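Local structure of imelysin (Bacteroides ovatus ATCC 8483, 3OYV) at residues E114-W119 against Y352-P357; Y125-Y130 against P281-E286; D303-D308 against G343-E348. The protein probably takes part in bacterial iron uptake as an imelysin-family protein of the outer membrane, although the family was first classed as peptidases. One frame throughout, in Å; residues are numbered along the deposited sequence.

Overall arrangement
Residues 114-119, after helix 106-111, come first and pair with the hairpin 352-357, 233 residues on, to close interaction 1, the outermost of the three loops. Within that span interaction 2 opens at 125-130 on helix 121-137 and closes at 281-286, at the end of helix 265-283. Interaction 3 follows in series, joining the loop 303-308 to helix 343-351, which runs straight into the hairpin. None of the loops cross. Ser118 OG lies 2.7 Å from Glu348 OE2, probably a hydrogen bond, Glu114 O lies 2.8 Å from Tyr125 OH, probably a weak one, and Trp282 packs on Phe344. Helix 121-137 and its preceding loop are thus tied to the hairpin, helix 265-283 and helix 343-351.

Interaction 1 (E114-W119 against Y352-P357); sequences ESWYSW and YKNGEP
Ser118 CB stands almost squarely over the ring of Tyr352, 3.4 Å from the ring centroid and 5° off its normal, a CH-pi contact over the face. With chi1 at 55° the hydroxyl of Ser118 lies between the backbone N and the carbonyl carbon and turns away from that ring, and OG hydrogen-bonds to Glu348 OE2 of helix 343-351. A second CH-pi contact lies beside the first: Gly355 CA rests over the five-membered ring of Trp119, 3.5 Å from its centroid. A CB built on Gly355 would fall 2.5 Å from Trp119 CD2, a clash, and the positive phi also suits glycine. Between these two contacts Gly355 N donates to Tyr117 O at 2.8 Å, bent to 147° and arriving from above the carbonyl plane. On the solvent side the fit is looser. Exposed Asn354 brings OD1 to the edge of Trp116, 3.5 Å from CZ3, with amide and indole nearly coplanar; Lys353, whose CB points away from the loop, forms a salt bridge through NZ with Asp15. Glu356 N closes the turn on Lys353 O at 3.2 Å, and Lys353 N returns a bond to Glu356 O at 2.9 Å. Asn354 and Gly355 thus form the corner of a type I' turn, the classic Asn-Gly tip of a two-residue beta hairpin, here docked on the loop between helices 106-111 and 121-137.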
# COMPACT_ATOMS: atom_id res chain seq x y z
N GLU A 114 6.95 4.63 8.71
CA GLU A 114 5.94 3.67 8.30
C GLU A 114 6.56 2.31 8.01
O GLU A 114 7.50 2.20 7.24
CB GLU A 114 5.22 4.19 7.05
CG GLU A 114 4.33 3.14 6.35
CD GLU A 114 3.87 3.57 4.96
OE1 GLU A 114 3.47 4.74 4.81
OE2 GLU A 114 3.90 2.74 4.01
N SER A 115 6.03 1.27 8.64
CA SER A 115 6.47 -0.13 8.51
C SER A 115 7.77 -0.44 9.30
O SER A 115 8.42 -1.47 9.08
CB SER A 115 6.58 -0.62 7.07
OG SER A 115 5.31 -0.69 6.45
N TRP A 116 8.13 0.39 10.29
CA TRP A 116 9.31 0.09 11.06
C TRP A 116 9.14 -1.09 12.00
O TRP A 116 10.12 -1.73 12.35
CB TRP A 116 9.80 1.30 11.84
CG TRP A 116 9.13 1.60 13.18
CD1 TRP A 116 8.09 2.46 13.41
CD2 TRP A 116 9.47 1.05 14.47
NE1 TRP A 116 7.77 2.49 14.74
CE2 TRP A 116 8.61 1.66 15.41
CE3 TRP A 116 10.43 0.15 14.91
CZ2 TRP A 116 8.66 1.33 16.78
CZ3 TRP A 116 10.50 -0.15 16.27
CH2 TRP A 116 9.63 0.45 17.18
N TYR A 117 7.91 -1.39 12.44
CA TYR A 117 7.76 -2.41 13.45
C TYR A 117 8.34 -3.71 12.95
O TYR A 117 8.89 -4.50 13.72
CB TYR A 117 6.31 -2.67 13.81
CG TYR A 117 5.45 -1.53 14.26
CD1 TYR A 117 5.91 -0.55 15.13
CD2 TYR A 117 4.15 -1.42 13.81
CE1 TYR A 117 5.07 0.46 15.54
CE2 TYR A 117 3.30 -0.43 14.25
CZ TYR A 117 3.77 0.53 15.11
OH TYR A 117 2.90 1.53 15.50
N SER A 118 8.21 -3.95 11.64
CA SER A 118 8.67 -5.17 10.99
C SER A 118 9.99 -4.97 10.23
O SER A 118 10.42 -5.84 9.48
CB SER A 118 7.58 -5.67 10.04
OG SER A 118 7.22 -4.67 9.14
N TRP A 119 10.60 -3.80 10.40
CA TRP A 119 11.81 -3.39 9.63
C TRP A 119 11.59 -3.54 8.13
O TRP A 119 12.47 -3.97 7.37
CB TRP A 119 13.05 -4.17 10.09
CG TRP A 119 13.65 -3.74 11.38
CD1 TRP A 119 13.08 -2.97 12.34
CD2 TRP A 119 14.95 -4.07 11.86
NE1 TRP A 119 13.94 -2.80 13.39
CE2 TRP A 119 15.10 -3.45 13.11
CE3 TRP A 119 16.02 -4.80 11.32
CZ2 TRP A 119 16.29 -3.58 13.87
CZ3 TRP A 119 17.22 -4.90 12.07
CH2 TRP A 119 17.33 -4.29 13.33
N TYR A 352 4.58 -7.87 15.46
CA TYR A 352 6.00 -7.60 15.42
C TYR A 352 6.46 -6.70 16.55
O TYR A 352 5.68 -5.85 17.02
CB TYR A 352 6.35 -6.88 14.14
CG TYR A 352 6.28 -7.67 12.86
CD1 TYR A 352 7.38 -8.36 12.39
CD2 TYR A 352 5.12 -7.65 12.08
CE1 TYR A 352 7.33 -9.01 11.16
CE2 TYR A 352 5.06 -8.33 10.88
CZ TYR A 352 6.17 -8.99 10.41
OH TYR A 352 6.08 -9.61 9.19
N LYS A 353 7.72 -6.86 16.92
CA LYS A 353 8.35 -5.87 17.76
C LYS A 353 9.81 -5.73 17.34
O LYS A 353 10.55 -6.71 17.28
CB LYS A 353 8.22 -6.30 19.21
CG LYS A 353 8.80 -5.26 20.17
CD LYS A 353 8.58 -5.61 21.60
CE LYS A 353 8.97 -4.46 22.51
NZ LYS A 353 8.93 -4.89 23.94
N ASN A 354 10.21 -4.50 17.03
CA ASN A 354 11.64 -4.18 16.78
C ASN A 354 12.25 -5.05 15.67
O ASN A 354 13.38 -5.55 15.74
CB ASN A 354 12.49 -4.28 18.08
CG ASN A 354 12.03 -3.32 19.18
OD1 ASN A 354 11.43 -2.26 18.93
ND2 ASN A 354 12.29 -3.71 20.44
N GLY A 355 11.46 -5.23 14.62
CA GLY A 355 11.88 -5.90 13.40
C GLY A 355 11.74 -7.41 13.37
O GLY A 355 12.10 -8.04 12.38
N GLU A 356 11.22 -8.02 14.44
CA GLU A 356 11.11 -9.49 14.52
C GLU A 356 9.70 -9.87 14.95
O GLU A 356 9.02 -9.07 15.59
CB GLU A 356 12.12 -10.07 15.52
CG GLU A 356 13.61 -9.86 15.16
CD GLU A 356 14.07 -10.66 13.92
OE1 GLU A 356 13.29 -11.43 13.30
OE2 GLU A 356 15.26 -10.51 13.54
N PRO A 357 9.27 -11.10 14.61
CA PRO A 357 8.00 -11.56 15.14
C PRO A 357 7.99 -11.51 16.65
O PRO A 357 9.03 -11.81 17.29
CB PRO A 357 7.92 -13.02 14.65
CG PRO A 357 8.67 -13.00 13.36
CD PRO A 357 9.83 -12.04 13.63

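Interaction 2 (Y125-Y130 against P281-E286)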
# COMPACT_ATOMS: atom_id res chain seq x y z
N TYR A 125 8.36 0.71 0.60
CA TYR A 125 8.43 1.89 -0.26
C TYR A 125 8.91 1.51 -1.66
O TYR A 125 8.47 2.10 -2.65
CB TYR A 125 9.31 3.00 0.33
CG TYR A 125 9.06 3.38 1.78
CD1 TYR A 125 7.87 3.05 2.46
CD2 TYR A 125 10.04 4.06 2.49
CE1 TYR A 125 7.71 3.36 3.80
CE2 TYR A 125 9.88 4.37 3.81
CZ TYR A 125 8.71 4.03 4.48
OH TYR A 125 8.63 4.33 5.83
N THR A 126 9.79 0.51 -1.73
CA THR A 126 10.25 -0.02 -3.01
C THR A 126 9.07 -0.63 -3.78
O THR A 126 8.91 -0.39 -4.98
CB THR A 126 11.37 -1.04 -2.82
OG1 THR A 126 12.44 -0.45 -2.11
CG2 THR A 126 11.91 -1.56 -4.15
N ASN A 127 8.23 -1.41 -3.08
CA ASN A 127 7.02 -1.95 -3.71
C ASN A 127 6.10 -0.87 -4.22
O ASN A 127 5.48 -1.01 -5.27
CB ASN A 127 6.27 -2.87 -2.74
CG ASN A 127 6.90 -4.24 -2.62
OD1 ASN A 127 7.68 -4.66 -3.48
ND2 ASN A 127 6.57 -4.94 -1.54
N ASN A 128 6.03 0.25 -3.50
CA ASN A 128 5.25 1.38 -3.97
C ASN A 128 5.79 1.89 -5.33
O ASN A 128 5.03 2.26 -6.23
CB ASN A 128 5.25 2.56 -3.00
CG ASN A 128 4.63 2.28 -1.61
OD1 ASN A 128 4.96 3.01 -0.68
ND2 ASN A 128 3.78 1.26 -1.46
N ILE A 129 7.11 1.91 -5.47
CA ILE A 129 7.71 2.32 -6.75
C ILE A 129 7.43 1.25 -7.83
O ILE A 129 7.15 1.59 -8.99
CB ILE A 129 9.21 2.62 -6.61
CG1 ILE A 129 9.46 3.75 -5.59
CG2 ILE A 129 9.79 2.97 -7.98
CD1 ILE A 129 8.72 5.02 -5.82
N TYR A 130 7.47 -0.03 -7.46
CA TYR A 130 7.10 -1.06 -8.42
C TYR A 130 5.65 -0.97 -8.86
O TYR A 130 5.34 -1.39 -9.96
CB TYR A 130 7.41 -2.45 -7.88
CG TYR A 130 8.89 -2.74 -7.80
CD1 TYR A 130 9.75 -2.27 -8.79
CD2 TYR A 130 9.43 -3.49 -6.77
CE1 TYR A 130 11.11 -2.53 -8.74
CE2 TYR A 130 10.80 -3.77 -6.71
CZ TYR A 130 11.61 -3.28 -7.71
OH TYR A 130 12.96 -3.54 -7.66
N PRO A 281 0.73 -7.18 -2.49
CA PRO A 281 -0.19 -6.59 -3.45
C PRO A 281 -0.72 -5.24 -2.98
O PRO A 281 -0.95 -4.34 -3.82
CB PRO A 281 -1.29 -7.64 -3.57
CG PRO A 281 -1.19 -8.43 -2.32
CD PRO A 281 0.25 -8.49 -2.02
N TRP A 282 -0.88 -5.04 -1.67
CA TRP A 282 -1.30 -3.72 -1.18
C TRP A 282 -0.29 -2.64 -1.57
O TRP A 282 -0.61 -1.63 -2.19
CB TRP A 282 -1.46 -3.69 0.35
CG TRP A 282 -1.75 -2.29 0.78
CD1 TRP A 282 -0.88 -1.42 1.35
CD2 TRP A 282 -2.99 -1.58 0.59
NE1 TRP A 282 -1.49 -0.21 1.53
CE2 TRP A 282 -2.78 -0.26 1.06
CE3 TRP A 282 -4.22 -1.89 0.04
CZ2 TRP A 282 -3.78 0.70 1.04
CZ3 TRP A 282 -5.22 -0.94 0.04
CH2 TRP A 282 -4.98 0.35 0.51
N GLU A 283 0.98 -2.92 -1.28
CA GLU A 283 2.03 -1.93 -1.52
C GLU A 283 2.19 -1.70 -3.04
O GLU A 283 2.43 -0.57 -3.49
CB GLU A 283 3.32 -2.41 -0.84
CG GLU A 283 3.22 -2.46 0.65
CD GLU A 283 4.29 -3.27 1.37
OE1 GLU A 283 4.96 -4.10 0.72
OE2 GLU A 283 4.33 -3.12 2.62
N LYS A 284 2.04 -2.78 -3.81
CA LYS A 284 2.10 -2.68 -5.26
C LYS A 284 0.83 -2.12 -5.90
O LYS A 284 0.75 -2.00 -7.13
CB LYS A 284 2.46 -4.03 -5.86
CG LYS A 284 3.88 -4.45 -5.50
CD LYS A 284 4.22 -5.73 -6.19
CE LYS A 284 5.69 -6.07 -6.13
NZ LYS A 284 5.96 -7.35 -6.85
N SER A 285 -0.15 -1.72 -5.09
CA SER A 285 -1.34 -1.04 -5.57
C SER A 285 -1.28 0.45 -5.33
O SER A 285 -2.20 1.13 -5.75
CB SER A 285 -2.61 -1.60 -4.91
OG SER A 285 -2.87 -1.05 -3.63
N GLU A 286 -0.25 0.97 -4.67
CA GLU A 286 -0.32 2.36 -4.22
C GLU A 286 -0.09 3.42 -5.30
O GLU A 286 -0.29 4.59 -5.02
CB GLU A 286 0.56 2.61 -2.99
CG GLU A 286 0.12 1.81 -1.77
CD GLU A 286 0.94 2.10 -0.51
OE1 GLU A 286 1.39 3.26 -0.29
OE2 GLU A 286 1.13 1.17 0.27
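The C-terminal end of helix 265-283 meets the flank of helix 121-137 here, with Glu283 set against two successive asparagines, Asn127 and Asn128. Each asparagine takes a different part of Glu283. Asn127 ND2 donates to the carboxylate atom Glu283 OE1 at 2.9 Å; the bond is nearly straight (166°), lies in the amide plane of Asn127 and meets OE1 almost end-on. Nearer the backbones the two CB atoms touch, Asn127 CB being 3.5 Å from Glu283 CB. Asn128 instead reaches the backbone: its ND2 donates to Glu283 O at 3.0 Å, again within its own amide plane but tilted from the plane of the carbonyl. That carbonyl belongs to the last helical residue, and it also receives a weak bond from Glu286 N as the chain folds into a type I turn. With CG beside the backbone N (chi1 -62°), the amide of Asn128 is carried across to the turn, while its OD1 accepts from Lys93. An alanine at Asn128 is likely to leave Glu283 O without its side-chain donor and Lys93 short of one acceptor. Farther out, in one of its two conformers, Lys284 CE packs against Asn127 OD1 at 3.6 Å, and the amine beyond it pairs with Glu280. Because Glu283 OE2 is also held by Arg279 and His120, the carboxylate is gripped at both oxygens and probably has its charge well balanced. Glu286 OE1 also meets Lys93 in one conformer, yet the two asparagine bonds to Glu283 alone suggest that polar bonding, not apolar burial, governs this junction.

Interaction 3 (D303-D308 against G343-E348)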
# COMPACT_ATOMS: atom_id res chain seq x y z
N ASP A 303 -5.13 1.16 5.99
CA ASP A 303 -3.70 1.45 5.99
C ASP A 303 -3.31 2.77 6.63
O ASP A 303 -2.39 3.43 6.16
CB ASP A 303 -3.18 1.43 4.54
CG ASP A 303 -1.66 1.29 4.45
OD1 ASP A 303 -1.06 0.53 5.24
OD2 ASP A 303 -1.09 1.94 3.54
N SER A 304 -3.95 3.17 7.73
CA SER A 304 -3.55 4.40 8.36
C SER A 304 -2.17 4.30 8.95
O SER A 304 -1.76 3.26 9.46
CB SER A 304 -4.51 4.81 9.49
OG SER A 304 -5.72 5.31 8.97
N TRP A 305 -1.47 5.43 8.91
CA TRP A 305 -0.19 5.61 9.58
C TRP A 305 -0.01 7.11 9.77
O TRP A 305 -0.19 7.85 8.82
CB TRP A 305 0.98 5.02 8.78
CG TRP A 305 2.26 5.19 9.52
CD1 TRP A 305 3.19 6.17 9.35
CD2 TRP A 305 2.68 4.43 10.65
NE1 TRP A 305 4.19 6.02 10.25
CE2 TRP A 305 3.91 4.96 11.07
CE3 TRP A 305 2.17 3.31 11.31
CZ2 TRP A 305 4.62 4.44 12.13
CZ3 TRP A 305 2.86 2.79 12.37
CH2 TRP A 305 4.08 3.34 12.78
N PRO A 306 0.34 7.58 10.98
CA PRO A 306 0.61 6.87 12.22
C PRO A 306 -0.65 6.34 12.89
O PRO A 306 -1.74 6.62 12.45
CB PRO A 306 1.26 7.95 13.10
CG PRO A 306 0.72 9.19 12.62
CD PRO A 306 0.56 9.03 11.13
N LEU A 307 -0.44 5.55 13.94
CA LEU A 307 -1.50 4.96 14.72
C LEU A 307 -1.66 5.71 16.04
O LEU A 307 -0.74 6.41 16.47
CB LEU A 307 -1.16 3.51 15.06
CG LEU A 307 -0.89 2.60 13.85
CD1 LEU A 307 -0.48 1.20 14.30
CD2 LEU A 307 -2.11 2.57 12.92
N ASP A 308 -2.79 5.49 16.70
CA ASP A 308 -2.96 5.89 18.11
C ASP A 308 -2.47 4.69 18.93
O ASP A 308 -3.25 3.82 19.34
CB ASP A 308 -4.41 6.23 18.43
CG ASP A 308 -4.58 6.81 19.82
OD1 ASP A 308 -3.64 6.67 20.65
OD2 ASP A 308 -5.65 7.39 20.06
N GLY A 343 -6.35 -1.53 10.49
CA GLY A 343 -5.56 -1.60 9.29
C GLY A 343 -4.30 -2.41 9.42
O GLY A 343 -3.94 -2.93 10.49
N PHE A 344 -3.57 -2.45 8.30
CA PHE A 344 -2.36 -3.24 8.23
C PHE A 344 -1.35 -2.92 9.34
O PHE A 344 -0.68 -3.81 9.85
CB PHE A 344 -1.67 -3.04 6.89
CG PHE A 344 -2.23 -3.88 5.75
CD1 PHE A 344 -2.07 -5.25 5.78
CD2 PHE A 344 -2.85 -3.28 4.65
CE1 PHE A 344 -2.49 -6.01 4.75
CE2 PHE A 344 -3.28 -4.06 3.58
CZ PHE A 344 -3.13 -5.44 3.65
N HIS A 345 -1.18 -1.63 9.67
CA HIS A 345 -0.16 -1.28 10.62
C HIS A 345 -0.54 -1.60 12.07
O HIS A 345 0.32 -1.80 12.90
CB HIS A 345 0.30 0.14 10.43
CG HIS A 345 0.94 0.35 9.10
ND1 HIS A 345 2.11 -0.30 8.73
CD2 HIS A 345 0.58 1.11 8.05
CE1 HIS A 345 2.43 0.07 7.50
NE2 HIS A 345 1.50 0.91 7.06
N THR A 346 -1.83 -1.64 12.37
CA THR A 346 -2.28 -2.12 13.68
C THR A 346 -2.00 -3.61 13.81
O THR A 346 -1.49 -4.06 14.83
CB THR A 346 -3.76 -1.79 13.96
OG1 THR A 346 -3.89 -0.37 14.02
CG2 THR A 346 -4.17 -2.38 15.30
N LEU A 347 -2.31 -4.38 12.77
CA LEU A 347 -1.94 -5.80 12.82
C LEU A 347 -0.44 -5.97 12.91
O LEU A 347 0.03 -6.83 13.63
CB LEU A 347 -2.52 -6.51 11.63
CG LEU A 347 -2.58 -8.01 11.71
CD1 LEU A 347 -3.14 -8.53 13.04
CD2 LEU A 347 -3.45 -8.50 10.50
N GLU A 348 0.29 -5.14 12.18
CA GLU A 348 1.74 -5.17 12.27
C GLU A 348 2.23 -4.97 13.72
O GLU A 348 3.11 -5.70 14.20
CB GLU A 348 2.33 -4.08 11.34
CG GLU A 348 3.84 -4.15 11.11
CD GLU A 348 4.39 -2.86 10.51
OE1 GLU A 348 3.64 -1.88 10.39
OE2 GLU A 348 5.60 -2.84 10.22
O HOH W 1 -2.92 0.66 9.61
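A water bridges Ser304 and His345: water 1 lies 2.9 Å from Ser304 O, to which it probably donates, and accepts from His345 N, near the start of helix 343-351; Ser304 O also comes 3.5 Å from His345 CD2, at the ring edge. Residues 343-348 carry the GxHxxE signature of the imelysin family. The imidazole of His345 is fixed from within its own helix, ND1 donating to Glu348 OE1 at 2.8 Å in an almost straight bond (173°) that lies in the ring plane. Trp305 then comes in across it, edge to face, with ring centroids 5.3 Å apart and planes at 65°. Its CG is opposite the backbone N (chi1 -178°), which swings the indole over toward the helix, and NE1 is anchored to Ala112 O. Asp303 OD1 lies 3.2 Å from His345 NE2, but the angle is too poor for a hydrogen bond; OD1 instead forms a salt bridge with Arg279, and NE2 bonds to an unidentified molecule, probably from the crystallisation liquor. Beside it, after the cis peptide at Pro306, Leu307 spreads its two methyls, CD1 at 3.4 Å from His345 O and CD2 near Thr346 OG1. With ND1 committed to Glu348 and a tryptophan across one face, the imidazole is probably held from turning, and its NE2 is presented beside Asp303 toward that molecule, which may mark a binding pocket.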